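Local coordinates for peptidoglycan-binding domain 1 (Burkholderia, PDB 5NM7), which probably degrades bacterial peptidoglycan as a phage endolysin, pairing a peptidoglycan-binding domain with a large lysozyme-like N-acetylmuramidase domain, at residues R19-A24 / R39-A44; H120-Q125 / S165-A170; L191-V196 / D201-S206; K235-Y240 / V252-A257. One frame throughout, in Å; residues are numbered along the deposited sequence. Where two conformers were deposited one is given.

Interaction 1. Residues R19-A24 / R39-A44; sequences RQLIAA and RDAVMA
Leu21 is the one residue of 19-24 that touches 39-44, and it does so at two consecutive residues, Ala41 and Val42. At Ala41 both its branches are engaged. Leu21 CD1 comes to 4.2 Å from Ala41 CB, while Leu21 CD2 stands in van der Waals contact 4.1 Å from Ala41 O, beside the helix backbone. The backbones are closest at this same pair, with the CA atoms of Leu21 and Ala41 7.0 Å apart, a close approach, consistent with the small methyl of Ala41. One residue on, Val42 takes the tighter touch: its CG2 lies 3.8 Å from Leu21 CD1. The CG1 branch of Val42 is anti to the backbone N (chi1 172°), which leaves CG2 on the N side of CA and facing the leucine; the two side chains cross obliquely. Leu21 CD2 also skirts the main chain here, 4.2 Å from Val42 CA. Each branch of Leu21 thus meets both residues, CD1 at their side chains and CD2 at their main chain, and the side-chain contacts are apolar. Leu65 of helix 59-67 and Phe45, a turn further along helix 36-48, close in on Leu21 as well, and Tyr34 packs against Val42. Helices 12-23, 36-48 and 59-67 so share one apolar interior, the three-helix arrangement characteristic of this family of peptidoglycan-binding domains.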
loop_
_atom_site.group_PDB
_atom_site.type_symbol
_atom_site.label_atom_id
_atom_site.label_comp_id
_atom_site.label_asym_id
_atom_site.label_seq_id
_atom_site.Cartn_x
_atom_site.Cartn_y
_atom_site.Cartn_z
ATOM N N ARG A 19 6.834 -24.759 -11.547
ATOM C CA ARG A 19 8.026 -25.553 -11.151
ATOM C C ARG A 19 8.654 -25.072 -9.851
ATOM O O ARG A 19 9.012 -25.901 -8.999
ATOM C CB ARG A 19 9.063 -25.568 -12.272
ATOM C CG ARG A 19 8.580 -26.394 -13.449
ATOM C CD ARG A 19 9.664 -26.743 -14.452
ATOM N NE ARG A 19 9.130 -27.802 -15.318
ATOM C CZ ARG A 19 8.612 -27.627 -16.536
ATOM N NH1 ARG A 19 8.586 -26.427 -17.117
ATOM N NH2 ARG A 19 8.123 -28.682 -17.193
ATOM N N GLN A 20 8.759 -23.749 -9.677
ATOM C CA GLN A 20 9.321 -23.162 -8.452
ATOM C C GLN A 20 8.430 -23.472 -7.242
ATOM O O GLN A 20 8.930 -23.837 -6.179
ATOM C CB GLN A 20 9.532 -21.662 -8.609
ATOM C CG GLN A 20 10.563 -21.193 -9.618
ATOM C CD GLN A 20 11.959 -21.642 -9.220
ATOM O OE1 GLN A 20 12.675 -20.922 -8.495
ATOM N NE2 GLN A 20 12.323 -22.813 -9.607
ATOM N N LEU A 21 7.116 -23.367 -7.423
ATOM C CA LEU A 21 6.184 -23.735 -6.359
ATOM C C LEU A 21 6.306 -25.206 -5.983
ATOM O O LEU A 21 6.253 -25.553 -4.802
ATOM C CB LEU A 21 4.746 -23.400 -6.746
ATOM C CG LEU A 21 4.483 -21.889 -6.925
ATOM C CD1 LEU A 21 3.195 -21.663 -7.686
ATOM C CD2 LEU A 21 4.424 -21.195 -5.561
ATOM N N ILE A 22 6.464 -26.067 -6.982
ATOM C CA ILE A 22 6.671 -27.518 -6.733
ATOM C C ILE A 22 7.993 -27.760 -5.994
ATOM O O ILE A 22 8.015 -28.548 -5.058
ATOM C CB ILE A 22 6.576 -28.352 -8.035
ATOM C CG1 ILE A 22 5.153 -28.317 -8.610
ATOM C CG2 ILE A 22 6.913 -29.822 -7.783
ATOM C CD1 ILE A 22 5.071 -28.556 -10.092
ATOM N N ALA A 23 9.057 -27.072 -6.389
ATOM C CA ALA A 23 10.351 -27.124 -5.694
ATOM C C ALA A 23 10.239 -26.687 -4.232
ATOM O O ALA A 23 10.930 -27.217 -3.366
ATOM C CB ALA A 23 11.374 -26.277 -6.418
ATOM N N ALA A 24 9.322 -25.753 -3.956
ATOM C CA ALA A 24 8.999 -25.348 -2.577
ATOM C C ALA A 24 7.944 -26.211 -1.856
ATOM O O ALA A 24 7.520 -25.876 -0.740
ATOM C CB ALA A 24 8.564 -23.882 -2.578
ATOM N N ARG A 39 -3.000 -20.319 -8.191
ATOM C CA ARG A 39 -3.244 -19.227 -7.238
ATOM C C ARG A 39 -3.240 -19.712 -5.786
ATOM O O ARG A 39 -2.583 -19.118 -4.921
ATOM C CB ARG A 39 -4.563 -18.513 -7.532
ATOM C CG ARG A 39 -4.853 -17.394 -6.535
ATOM C CD ARG A 39 -6.023 -16.493 -6.916
ATOM N NE ARG A 39 -7.357 -17.049 -7.079
ATOM C CZ ARG A 39 -8.288 -16.321 -7.677
ATOM N NH1 ARG A 39 -9.522 -16.744 -7.875
ATOM N NH2 ARG A 39 -7.937 -15.112 -8.093
ATOM N N ASP A 40 -3.976 -20.791 -5.521
ATOM C CA ASP A 40 -3.990 -21.409 -4.188
ATOM C C ASP A 40 -2.613 -21.793 -3.729
ATOM O O ASP A 40 -2.282 -21.613 -2.557
ATOM C CB ASP A 40 -4.878 -22.659 -4.149
ATOM C CG ASP A 40 -6.333 -22.344 -4.231
ATOM O OD1 ASP A 40 -6.704 -21.152 -4.227
ATOM O OD2 ASP A 40 -7.108 -23.294 -4.366
ATOM N N ALA A 41 -1.800 -22.330 -4.642
ATOM C CA ALA A 41 -0.427 -22.685 -4.295
ATOM C C ALA A 41 0.415 -21.461 -3.945
ATOM O O ALA A 41 1.214 -21.518 -3.010
ATOM C CB ALA A 41 0.244 -23.495 -5.414
ATOM N N VAL A 42 0.244 -20.374 -4.700
ATOM C CA VAL A 42 0.946 -19.143 -4.426
ATOM C C VAL A 42 0.510 -18.667 -3.039
ATOM O O VAL A 42 1.346 -18.336 -2.217
ATOM C CB VAL A 42 0.703 -18.084 -5.516
ATOM C CG1 VAL A 42 1.280 -16.747 -5.116
ATOM C CG2 VAL A 42 1.362 -18.510 -6.805
ATOM N N MET A 43 -0.800 -18.691 -2.783
ATOM C CA MET A 43 -1.308 -18.293 -1.470
ATOM C C MET A 43 -0.736 -19.123 -0.331
ATOM O O MET A 43 -0.246 -18.579 0.660
ATOM C CB MET A 43 -2.842 -18.316 -1.438
ATOM C CG MET A 43 -3.479 -17.137 -2.131
ATOM S SD MET A 43 -5.125 -16.801 -1.454
ATOM C CE MET A 43 -5.945 -18.291 -2.017
ATOM N N ALA A 44 -0.732 -20.450 -0.497
ATOM C CA ALA A 44 -0.181 -21.343 0.496
ATOM C C ALA A 44 1.309 -21.090 0.697
ATOM O O ALA A 44 1.800 -21.062 1.825
ATOM C CB ALA A 44 -0.458 -22.807 0.135
#

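Interaction 2. Residues H120-Q125 / S165-A170; sequences HIMYRQ and SQISGA
Met122 meets Ile167 and Ser168 without help from any ring: the one imidazole nearby, that of His120, has its face partner in its own helix, where Ile121 CG1 sits 3.9 Å above the plane and offset toward the rim. Across the contact the methionine finds backbone atoms instead, its methyl CE lying 3.8 Å from Ser168 O and 4.1 Å from Ser168 N. From 120-125, then, the whole approach is made by one thioether chain. Met122 has CG anti to the backbone N (chi1 -176°) and then bends at chi2 (67°), before the S-to-CE bond extends outward again; in this way a residue whose CB does not point at 165-170 still delivers its methyl there. The CA atoms of Met122 and Ser168 are 9.1 Å apart, a gap bridged by the length of the methionine. Besides the serine backbone, Met122 CE touches the branch point of the preceding residue, 4.1 Å from Ile167 CB, and more loosely Ser168 CB at 4.4 Å. The methyl therefore rests at the joint between two helices, where Ser168 is the N-cap of helix 169-174 and its OG makes a weak hydrogen bond to Cys171 N. The same methionine packs on Cys171 and Ala172, while Leu126 of helix 119-128 touches both Ile167 and Ser168. Helix 119-128, which follows strand 115-117, is thus laid against the break between helices 156-167 and 169-174, just ahead of strand 176-178 of the same sheet.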
loop_
_atom_site.group_PDB
_atom_site.type_symbol
_atom_site.label_atom_id
_atom_site.label_comp_id
_atom_site.label_asym_id
_atom_site.label_seq_id
_atom_site.Cartn_x
_atom_site.Cartn_y
_atom_site.Cartn_z
ATOM N N HIS A 120 0.522 21.965 -3.320
ATOM C CA HIS A 120 -0.690 22.693 -2.870
ATOM C C HIS A 120 -0.981 22.516 -1.386
ATOM O O HIS A 120 -1.512 23.431 -0.749
ATOM C CB HIS A 120 -1.880 22.369 -3.774
ATOM C CG HIS A 120 -2.470 21.028 -3.549
ATOM N ND1 HIS A 120 -1.837 19.859 -3.922
ATOM C CD2 HIS A 120 -3.645 20.657 -2.986
ATOM C CE1 HIS A 120 -2.592 18.828 -3.574
ATOM N NE2 HIS A 120 -3.709 19.290 -3.039
ATOM N N ILE A 121 -0.603 21.377 -0.807
ATOM C CA ILE A 121 -0.675 21.206 0.620
ATOM C C ILE A 121 0.458 21.967 1.313
ATOM O O ILE A 121 0.274 22.487 2.426
ATOM C CB ILE A 121 -0.658 19.710 1.031
ATOM C CG1 ILE A 121 -1.799 18.940 0.340
ATOM C CG2 ILE A 121 -0.762 19.550 2.532
ATOM C CD1 ILE A 121 -3.194 19.490 0.610
ATOM N N MET A 122 1.649 22.003 0.706
ATOM C CA MET A 122 2.735 22.823 1.271
ATOM C C MET A 122 2.271 24.281 1.390
ATOM O O MET A 122 2.410 24.887 2.458
ATOM C CB MET A 122 3.990 22.782 0.410
ATOM C CG MET A 122 5.173 23.546 1.022
ATOM S SD MET A 122 5.792 22.782 2.499
ATOM C CE MET A 122 7.414 23.550 2.630
ATOM N N TYR A 123 1.717 24.802 0.307
ATOM C CA TYR A 123 1.115 26.134 0.281
ATOM C C TYR A 123 0.188 26.341 1.494
ATOM O O TYR A 123 0.309 27.318 2.250
ATOM C CB TYR A 123 0.340 26.327 -1.026
ATOM C CG TYR A 123 -0.305 27.687 -1.145
ATOM C CD1 TYR A 123 0.470 28.838 -1.364
ATOM C CD2 TYR A 123 -1.685 27.839 -1.010
ATOM C CE1 TYR A 123 -0.111 30.098 -1.464
ATOM C CE2 TYR A 123 -2.275 29.094 -1.113
ATOM C CZ TYR A 123 -1.487 30.214 -1.339
ATOM O OH TYR A 123 -2.069 31.458 -1.440
ATOM N N ARG A 124 -0.687 25.368 1.703
ATOM C CA ARG A 124 -1.650 25.397 2.786
ATOM C C ARG A 124 -0.995 25.380 4.181
ATOM O O ARG A 124 -1.411 26.125 5.079
ATOM C CB ARG A 124 -2.576 24.189 2.625
ATOM C CG ARG A 124 -3.984 24.357 3.108
ATOM C CD ARG A 124 -4.819 23.123 2.739
ATOM N NE ARG A 124 -5.782 22.955 3.814
ATOM C CZ ARG A 124 -6.912 23.656 3.959
ATOM N NH1 ARG A 124 -7.307 24.543 3.048
ATOM N NH2 ARG A 124 -7.678 23.435 5.025
ATOM N N GLN A 125 0.019 24.536 4.368
ATOM C CA GLN A 125 0.662 24.378 5.664
ATOM C C GLN A 125 1.521 25.589 6.035
ATOM O O GLN A 125 1.639 25.929 7.231
ATOM C CB GLN A 125 1.498 23.085 5.736
ATOM C CG GLN A 125 0.685 21.813 5.557
ATOM C CD GLN A 125 -0.456 21.688 6.563
ATOM O OE1 GLN A 125 -1.608 21.985 6.243
ATOM N NE2 GLN A 125 -0.131 21.279 7.781
ATOM N N SER A 165 11.889 21.073 2.174
ATOM C CA SER A 165 12.334 20.994 3.554
ATOM C C SER A 165 13.195 22.207 3.961
ATOM O O SER A 165 13.202 22.611 5.126
ATOM C CB SER A 165 13.109 19.722 3.802
ATOM O OG SER A 165 12.232 18.612 3.822
ATOM N N GLN A 166 13.903 22.762 2.991
ATOM C CA GLN A 166 14.724 23.967 3.214
ATOM C C GLN A 166 13.875 25.231 3.359
ATOM O O GLN A 166 14.357 26.241 3.870
ATOM C CB GLN A 166 15.780 24.116 2.102
ATOM C CG GLN A 166 16.850 23.030 2.193
ATOM C CD GLN A 166 17.517 22.883 3.559
ATOM O OE1 GLN A 166 17.858 23.873 4.220
ATOM N NE2 GLN A 166 17.692 21.636 4.005
ATOM N N ILE A 167 12.618 25.177 2.933
ATOM C CA ILE A 167 11.640 26.240 3.233
ATOM C C ILE A 167 11.057 26.076 4.642
ATOM O O ILE A 167 11.034 27.028 5.433
ATOM C CB ILE A 167 10.505 26.287 2.210
ATOM C CG1 ILE A 167 11.075 26.442 0.794
ATOM C CG2 ILE A 167 9.544 27.425 2.535
ATOM C CD1 ILE A 167 10.067 26.260 -0.308
ATOM N N SER A 168 10.591 24.868 4.944
ATOM C CA SER A 168 10.152 24.513 6.273
ATOM C C SER A 168 10.076 23.000 6.393
ATOM O O SER A 168 9.293 22.377 5.684
ATOM C CB SER A 168 8.764 25.100 6.558
ATOM O OG SER A 168 8.201 24.443 7.679
ATOM N N GLY A 169 10.883 22.444 7.288
ATOM C CA GLY A 169 11.040 20.997 7.435
ATOM C C GLY A 169 9.761 20.319 7.842
ATOM O O GLY A 169 9.331 19.379 7.185
ATOM N N ALA A 170 9.107 20.848 8.880
ATOM C CA ALA A 170 7.859 20.263 9.352
ATOM C C ALA A 170 6.764 20.350 8.313
ATOM O O ALA A 170 6.057 19.353 8.058
ATOM C CB ALA A 170 7.409 20.922 10.662
#

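Interaction 3. Residues L191-V196 / D201-S206; sequences LGYPDV and DAMKVS
Ahead of Tyr193, which makes the contact with Ala202 and Met203, the loop passes Leu191; its carbonyl O accepts a hydrogen bond from Arg216 NH1, tying this part of the chain to helix 207-219. Tyr193 then sends its ring across to helix 196-205. The torsion chi1 of -68° places CG beside the backbone N, and the ring runs out toward Ala202 and Met203. Its CE2 comes to 4.4 Å from Ala202 CB, the methyl standing obliquely to the ring. Further out, the phenol oxygen OH lies 4.2 Å from Met203 CE, a loose van der Waals approach; the methionine, folded at chi1 and chi2, curls its methyl back toward the tyrosine. The backbones stay well apart, the CA atoms of Tyr193 and Ala202 being 9.4 Å from each other, so the ring itself does the bridging. The same ring makes a cation-pi contact with Arg216 and an edge-to-face contact with Phe199, and it packs on Ala213. After Pro194, Asp195 takes the N-cap position of helix 196-205, its OD1 bonded to Ala198 N. Asp195 OD1 is 6.4 Å from Asp201 OD2, like charges not in contact, whose mutual repulsion is probably weak. Val196 then begins the helix and turns away from 201-206. Between the two segments the contact is van der Waals only, made by Tyr193 CE2 and OH; the Phe199 contact adds to the hold on the same helix. The polar work falls to the cap and to Arg216, which would probably polarise the ring through the cation-pi contact.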
loop_
_atom_site.group_PDB
_atom_site.type_symbol
_atom_site.label_atom_id
_atom_site.label_comp_id
_atom_site.label_asym_id
_atom_site.label_seq_id
_atom_site.Cartn_x
_atom_site.Cartn_y
_atom_site.Cartn_z
ATOM N N LEU A 191 -3.688 11.393 14.190
ATOM C CA LEU A 191 -3.453 9.969 14.337
ATOM C C LEU A 191 -2.620 9.595 15.550
ATOM O O LEU A 191 -2.256 8.433 15.727
ATOM C CB LEU A 191 -2.793 9.425 13.053
ATOM C CG LEU A 191 -3.535 9.663 11.758
ATOM C CD1 LEU A 191 -2.956 8.904 10.575
ATOM C CD2 LEU A 191 -5.016 9.464 11.863
ATOM N N GLY A 192 -2.343 10.552 16.420
ATOM C CA GLY A 192 -1.737 10.255 17.686
ATOM C C GLY A 192 -0.257 10.040 17.705
ATOM O O GLY A 192 0.254 9.431 18.633
ATOM N N TYR A 193 0.451 10.525 16.680
ATOM C CA TYR A 193 1.899 10.465 16.678
ATOM C C TYR A 193 2.453 11.661 17.475
ATOM O O TYR A 193 1.787 12.695 17.568
ATOM C CB TYR A 193 2.452 10.509 15.246
ATOM C CG TYR A 193 2.115 9.270 14.466
ATOM C CD1 TYR A 193 0.891 9.138 13.824
ATOM C CD2 TYR A 193 3.005 8.224 14.374
ATOM C CE1 TYR A 193 0.592 8.009 13.102
ATOM C CE2 TYR A 193 2.699 7.058 13.684
ATOM C CZ TYR A 193 1.496 6.950 13.034
ATOM O OH TYR A 193 1.186 5.817 12.340
ATOM N N PRO A 194 3.668 11.523 18.046
ATOM C CA PRO A 194 4.220 12.617 18.885
ATOM C C PRO A 194 4.426 13.944 18.141
ATOM O O PRO A 194 4.211 15.022 18.708
ATOM C CB PRO A 194 5.580 12.081 19.346
ATOM C CG PRO A 194 5.620 10.643 18.977
ATOM C CD PRO A 194 4.563 10.367 17.962
ATOM N N ASP A 195 4.901 13.849 16.892
ATOM C CA ASP A 195 5.161 15.006 16.001
ATOM C C ASP A 195 5.332 14.453 14.574
ATOM O O ASP A 195 5.341 13.218 14.394
ATOM C CB ASP A 195 6.409 15.787 16.431
ATOM C CG ASP A 195 7.585 14.891 16.693
ATOM O OD1 ASP A 195 8.104 14.264 15.755
ATOM O OD2 ASP A 195 7.970 14.759 17.864
ATOM N N VAL A 196 5.475 15.320 13.597
ATOM C CA VAL A 196 5.593 14.865 12.193
ATOM C C VAL A 196 6.904 14.087 11.966
ATOM O O VAL A 196 6.946 13.160 11.169
ATOM C CB VAL A 196 5.431 16.007 11.178
ATOM C CG1 VAL A 196 6.646 16.929 11.158
ATOM C CG2 VAL A 196 5.135 15.446 9.775
ATOM N N ASP A 201 9.709 9.005 10.799
ATOM C CA ASP A 201 10.599 7.957 11.274
ATOM C C ASP A 201 9.923 6.597 11.276
ATOM O O ASP A 201 10.526 5.613 10.900
ATOM C CB ASP A 201 11.137 8.254 12.678
ATOM C CG ASP A 201 12.139 9.419 12.714
ATOM O OD1 ASP A 201 12.754 9.763 11.699
ATOM O OD2 ASP A 201 12.352 9.960 13.809
ATOM N N ALA A 202 8.652 6.547 11.694
ATOM C CA ALA A 202 7.923 5.281 11.686
ATOM C C ALA A 202 7.744 4.781 10.245
ATOM O O ALA A 202 7.887 3.569 9.949
ATOM C CB ALA A 202 6.580 5.432 12.363
ATOM N N MET A 203 7.413 5.699 9.347
ATOM C CA MET A 203 7.199 5.326 7.946
ATOM C C MET A 203 8.478 4.721 7.353
ATOM O O MET A 203 8.427 3.916 6.453
ATOM C CB MET A 203 6.760 6.502 7.098
ATOM C CG MET A 203 5.460 7.193 7.511
ATOM S SD MET A 203 4.056 6.045 7.465
ATOM C CE MET A 203 3.914 5.577 9.140
ATOM N N LYS A 204 9.628 5.168 7.840
ATOM C CA LYS A 204 10.923 4.633 7.366
ATOM C C LYS A 204 11.297 3.248 7.886
ATOM O O LYS A 204 12.191 2.616 7.316
ATOM C CB LYS A 204 12.008 5.646 7.734
ATOM C CG LYS A 204 11.940 6.959 7.009
ATOM C CD LYS A 204 12.985 7.939 7.550
ATOM C CE LYS A 204 13.080 9.135 6.622
ATOM N NZ LYS A 204 13.948 10.168 7.232
ATOM N N VAL A 205 10.639 2.767 8.942
ATOM C CA VAL A 205 10.993 1.530 9.604
ATOM C C VAL A 205 10.497 0.318 8.835
ATOM O O VAL A 205 11.254 -0.608 8.535
ATOM C CB VAL A 205 10.448 1.494 11.046
ATOM C CG1 VAL A 205 10.593 0.108 11.686
ATOM C CG2 VAL A 205 11.168 2.542 11.891
ATOM N N SER A 206 9.205 0.284 8.500
ATOM C CA SER A 206 8.658 -0.934 7.915
ATOM C C SER A 206 7.296 -0.690 7.300
ATOM O O SER A 206 6.639 0.322 7.593
ATOM C CB SER A 206 8.484 -2.013 8.962
ATOM O OG SER A 206 7.489 -1.644 9.914
#

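Interaction 4. Residues K235-Y240 / V252-A257; sequences KFAELY and VKLERA
Phe236 and Leu254 cross at about a right angle, and the leucine comes in at the rim of the ring: Leu254 CD1 lies near the ring plane, 3.8 Å from Phe236 CD1. It is an edge contact, not a methyl resting over the pi face. One face of the phenylalanine is taken by its own helix, with Tyr240 CB 3.7 Å above the plane and offset toward the rim. A chi1 of 175° sets CG of Phe236 anti to the backbone N, and the ring presents an edge to Leu254. The leucine answers with a single branch, since the same CD1 also reaches Ala237 CB at 4.2 Å. The one methyl thus touches both the aromatic rim and the methyl of the next residue. Ala237 and Leu254 are also the closest backbone pair, their CA atoms 8.3 Å apart. Met224 and Leu228 of helix 222-229 pack on Phe236, while Val100 of helix 91-101 and Trp233 pack on Leu254. Two helices consecutive in the chain, 233-241 and 250-265, are joined here in a buried apolar seam, a packing of sequence neighbours within the mainly helical, lysozyme-like N-acetylmuramidase domain.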
loop_
_atom_site.group_PDB
_atom_site.type_symbol
_atom_site.label_atom_id
_atom_site.label_comp_id
_atom_site.label_asym_id
_atom_site.label_seq_id
_atom_site.Cartn_x
_atom_site.Cartn_y
_atom_site.Cartn_z
ATOM N N LYS A 235 -18.824 3.400 -1.228
ATOM C CA LYS A 235 -18.737 4.486 -0.258
ATOM C C LYS A 235 -17.309 4.603 0.330
ATOM O O LYS A 235 -16.771 5.687 0.371
ATOM C CB LYS A 235 -19.752 4.269 0.863
ATOM C CG LYS A 235 -19.716 5.304 1.950
ATOM C CD LYS A 235 -19.814 6.698 1.382
ATOM N N PHE A 236 -16.727 3.482 0.698
ATOM C CA PHE A 236 -15.360 3.498 1.210
ATOM C C PHE A 236 -14.426 4.083 0.148
ATOM O O PHE A 236 -13.602 4.948 0.455
ATOM C CB PHE A 236 -14.862 2.140 1.603
ATOM C CG PHE A 236 -13.416 2.150 2.012
ATOM C CD1 PHE A 236 -12.439 1.822 1.085
ATOM C CD2 PHE A 236 -13.045 2.513 3.289
ATOM C CE1 PHE A 236 -11.105 1.902 1.443
ATOM C CE2 PHE A 236 -11.710 2.553 3.665
ATOM C CZ PHE A 236 -10.743 2.236 2.730
ATOM N N ALA A 237 -14.553 3.619 -1.090
ATOM C CA ALA A 237 -13.679 4.082 -2.140
ATOM C C ALA A 237 -13.870 5.570 -2.388
ATOM O O ALA A 237 -12.916 6.309 -2.564
ATOM C CB ALA A 237 -13.875 3.267 -3.407
ATOM N N GLU A 238 -15.117 6.050 -2.380
ATOM C CA GLU A 238 -15.348 7.483 -2.574
ATOM C C GLU A 238 -14.684 8.320 -1.467
ATOM O O GLU A 238 -14.054 9.362 -1.742
ATOM C CB GLU A 238 -16.856 7.766 -2.589
ATOM C CG GLU A 238 -17.172 9.246 -2.751
ATOM C CD GLU A 238 -18.656 9.522 -2.911
ATOM O OE1 GLU A 238 -19.497 8.769 -2.342
ATOM O OE2 GLU A 238 -18.952 10.537 -3.590
ATOM N N LEU A 239 -14.806 7.834 -0.227
ATOM C CA LEU A 239 -14.246 8.552 0.920
ATOM C C LEU A 239 -12.723 8.481 0.918
ATOM O O LEU A 239 -12.064 9.469 1.267
ATOM C CB LEU A 239 -14.757 7.995 2.236
ATOM C CG LEU A 239 -16.275 8.166 2.447
ATOM C CD1 LEU A 239 -16.701 7.356 3.656
ATOM C CD2 LEU A 239 -16.606 9.646 2.567
ATOM N N TYR A 240 -12.187 7.319 0.566
ATOM C CA TYR A 240 -10.752 7.071 0.645
ATOM C C TYR A 240 -10.000 7.554 -0.587
ATOM O O TYR A 240 -8.989 8.255 -0.459
ATOM C CB TYR A 240 -10.502 5.594 0.894
ATOM C CG TYR A 240 -9.062 5.303 1.126
ATOM C CD1 TYR A 240 -8.249 4.821 0.098
ATOM C CD2 TYR A 240 -8.493 5.564 2.337
ATOM C CE1 TYR A 240 -6.907 4.541 0.296
ATOM C CE2 TYR A 240 -7.143 5.294 2.556
ATOM C CZ TYR A 240 -6.369 4.788 1.529
ATOM O OH TYR A 240 -5.035 4.533 1.722
ATOM N N VAL A 252 -15.243 -1.599 -7.395
ATOM C CA VAL A 252 -15.469 -2.948 -7.818
ATOM C C VAL A 252 -14.277 -3.838 -7.585
ATOM O O VAL A 252 -14.426 -5.004 -7.294
ATOM C CB VAL A 252 -15.895 -2.994 -9.304
ATOM C CG1 VAL A 252 -16.205 -4.429 -9.710
ATOM C CG2 VAL A 252 -17.124 -2.128 -9.517
ATOM N N LYS A 253 -13.055 -3.295 -7.682
ATOM C CA LYS A 253 -11.904 -4.097 -7.307
ATOM C C LYS A 253 -11.932 -4.530 -5.852
ATOM O O LYS A 253 -11.570 -5.661 -5.549
ATOM C CB LYS A 253 -10.584 -3.353 -7.616
ATOM C CG LYS A 253 -10.320 -3.292 -9.117
ATOM C CD LYS A 253 -9.093 -2.440 -9.400
ATOM C CE LYS A 253 -8.707 -2.554 -10.867
ATOM N NZ LYS A 253 -7.727 -1.496 -11.196
ATOM N N LEU A 254 -12.341 -3.628 -4.958
ATOM C CA LEU A 254 -12.489 -3.963 -3.555
ATOM C C LEU A 254 -13.537 -5.058 -3.379
ATOM O O LEU A 254 -13.279 -6.047 -2.708
ATOM C CB LEU A 254 -12.892 -2.748 -2.715
ATOM C CG LEU A 254 -11.747 -1.752 -2.482
ATOM C CD1 LEU A 254 -12.292 -0.407 -2.034
ATOM C CD2 LEU A 254 -10.793 -2.323 -1.473
ATOM N N GLU A 255 -14.674 -4.847 -4.007
ATOM C CA GLU A 255 -15.824 -5.803 -3.905
ATOM C C GLU A 255 -15.429 -7.184 -4.347
ATOM O O GLU A 255 -15.579 -8.169 -3.608
ATOM C CB GLU A 255 -17.000 -5.273 -4.715
ATOM C CG GLU A 255 -18.263 -6.145 -4.896
ATOM C CD GLU A 255 -19.011 -5.769 -6.183
ATOM O OE1 GLU A 255 -19.046 -4.583 -6.658
ATOM O OE2 GLU A 255 -19.588 -6.691 -6.748
ATOM N N ARG A 256 -14.818 -7.265 -5.521
ATOM C CA ARG A 256 -14.415 -8.555 -6.062
ATOM C C ARG A 256 -13.227 -9.199 -5.353
ATOM O O ARG A 256 -13.201 -10.409 -5.160
ATOM C CB ARG A 256 -14.284 -8.441 -7.602
ATOM C CG ARG A 256 -15.587 -7.842 -8.158
ATOM C CD ARG A 256 -16.054 -8.368 -9.483
ATOM N NE ARG A 256 -17.311 -7.696 -9.858
ATOM C CZ ARG A 256 -17.743 -7.490 -11.104
ATOM N NH1 ARG A 256 -17.033 -7.883 -12.161
ATOM N NH2 ARG A 256 -18.896 -6.864 -11.291
ATOM N N ALA A 257 -12.284 -8.403 -4.835
ATOM C CA ALA A 257 -11.246 -8.924 -3.971
ATOM C C ALA A 257 -11.781 -9.534 -2.680
ATOM O O ALA A 257 -11.342 -10.600 -2.254
ATOM C CB ALA A 257 -10.208 -7.838 -3.632
#

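Interaction 1 belongs to the peptidoglycan-binding domain, the other three to the N-acetylmuramidase region. All four are van der Waals contacts, mostly between apolar groups, but their settings differ. Interactions 1 and 4 each pair two helices through a leucine, the first among aliphatic groups, the second at an aromatic rim; both are core contacts, as is interaction 3, where a tyrosine fastens a loop to the helix it precedes. Interaction 2 is only partly buried and leans on backbone as much as side chain. Interactions 2 and 3 are direct neighbours, touching where Ala170 O lies 4.0 Å from Val196 CG1. Interactions 1 and 2 are on opposite sides of the chain's centre, their centres about 47 Å apart.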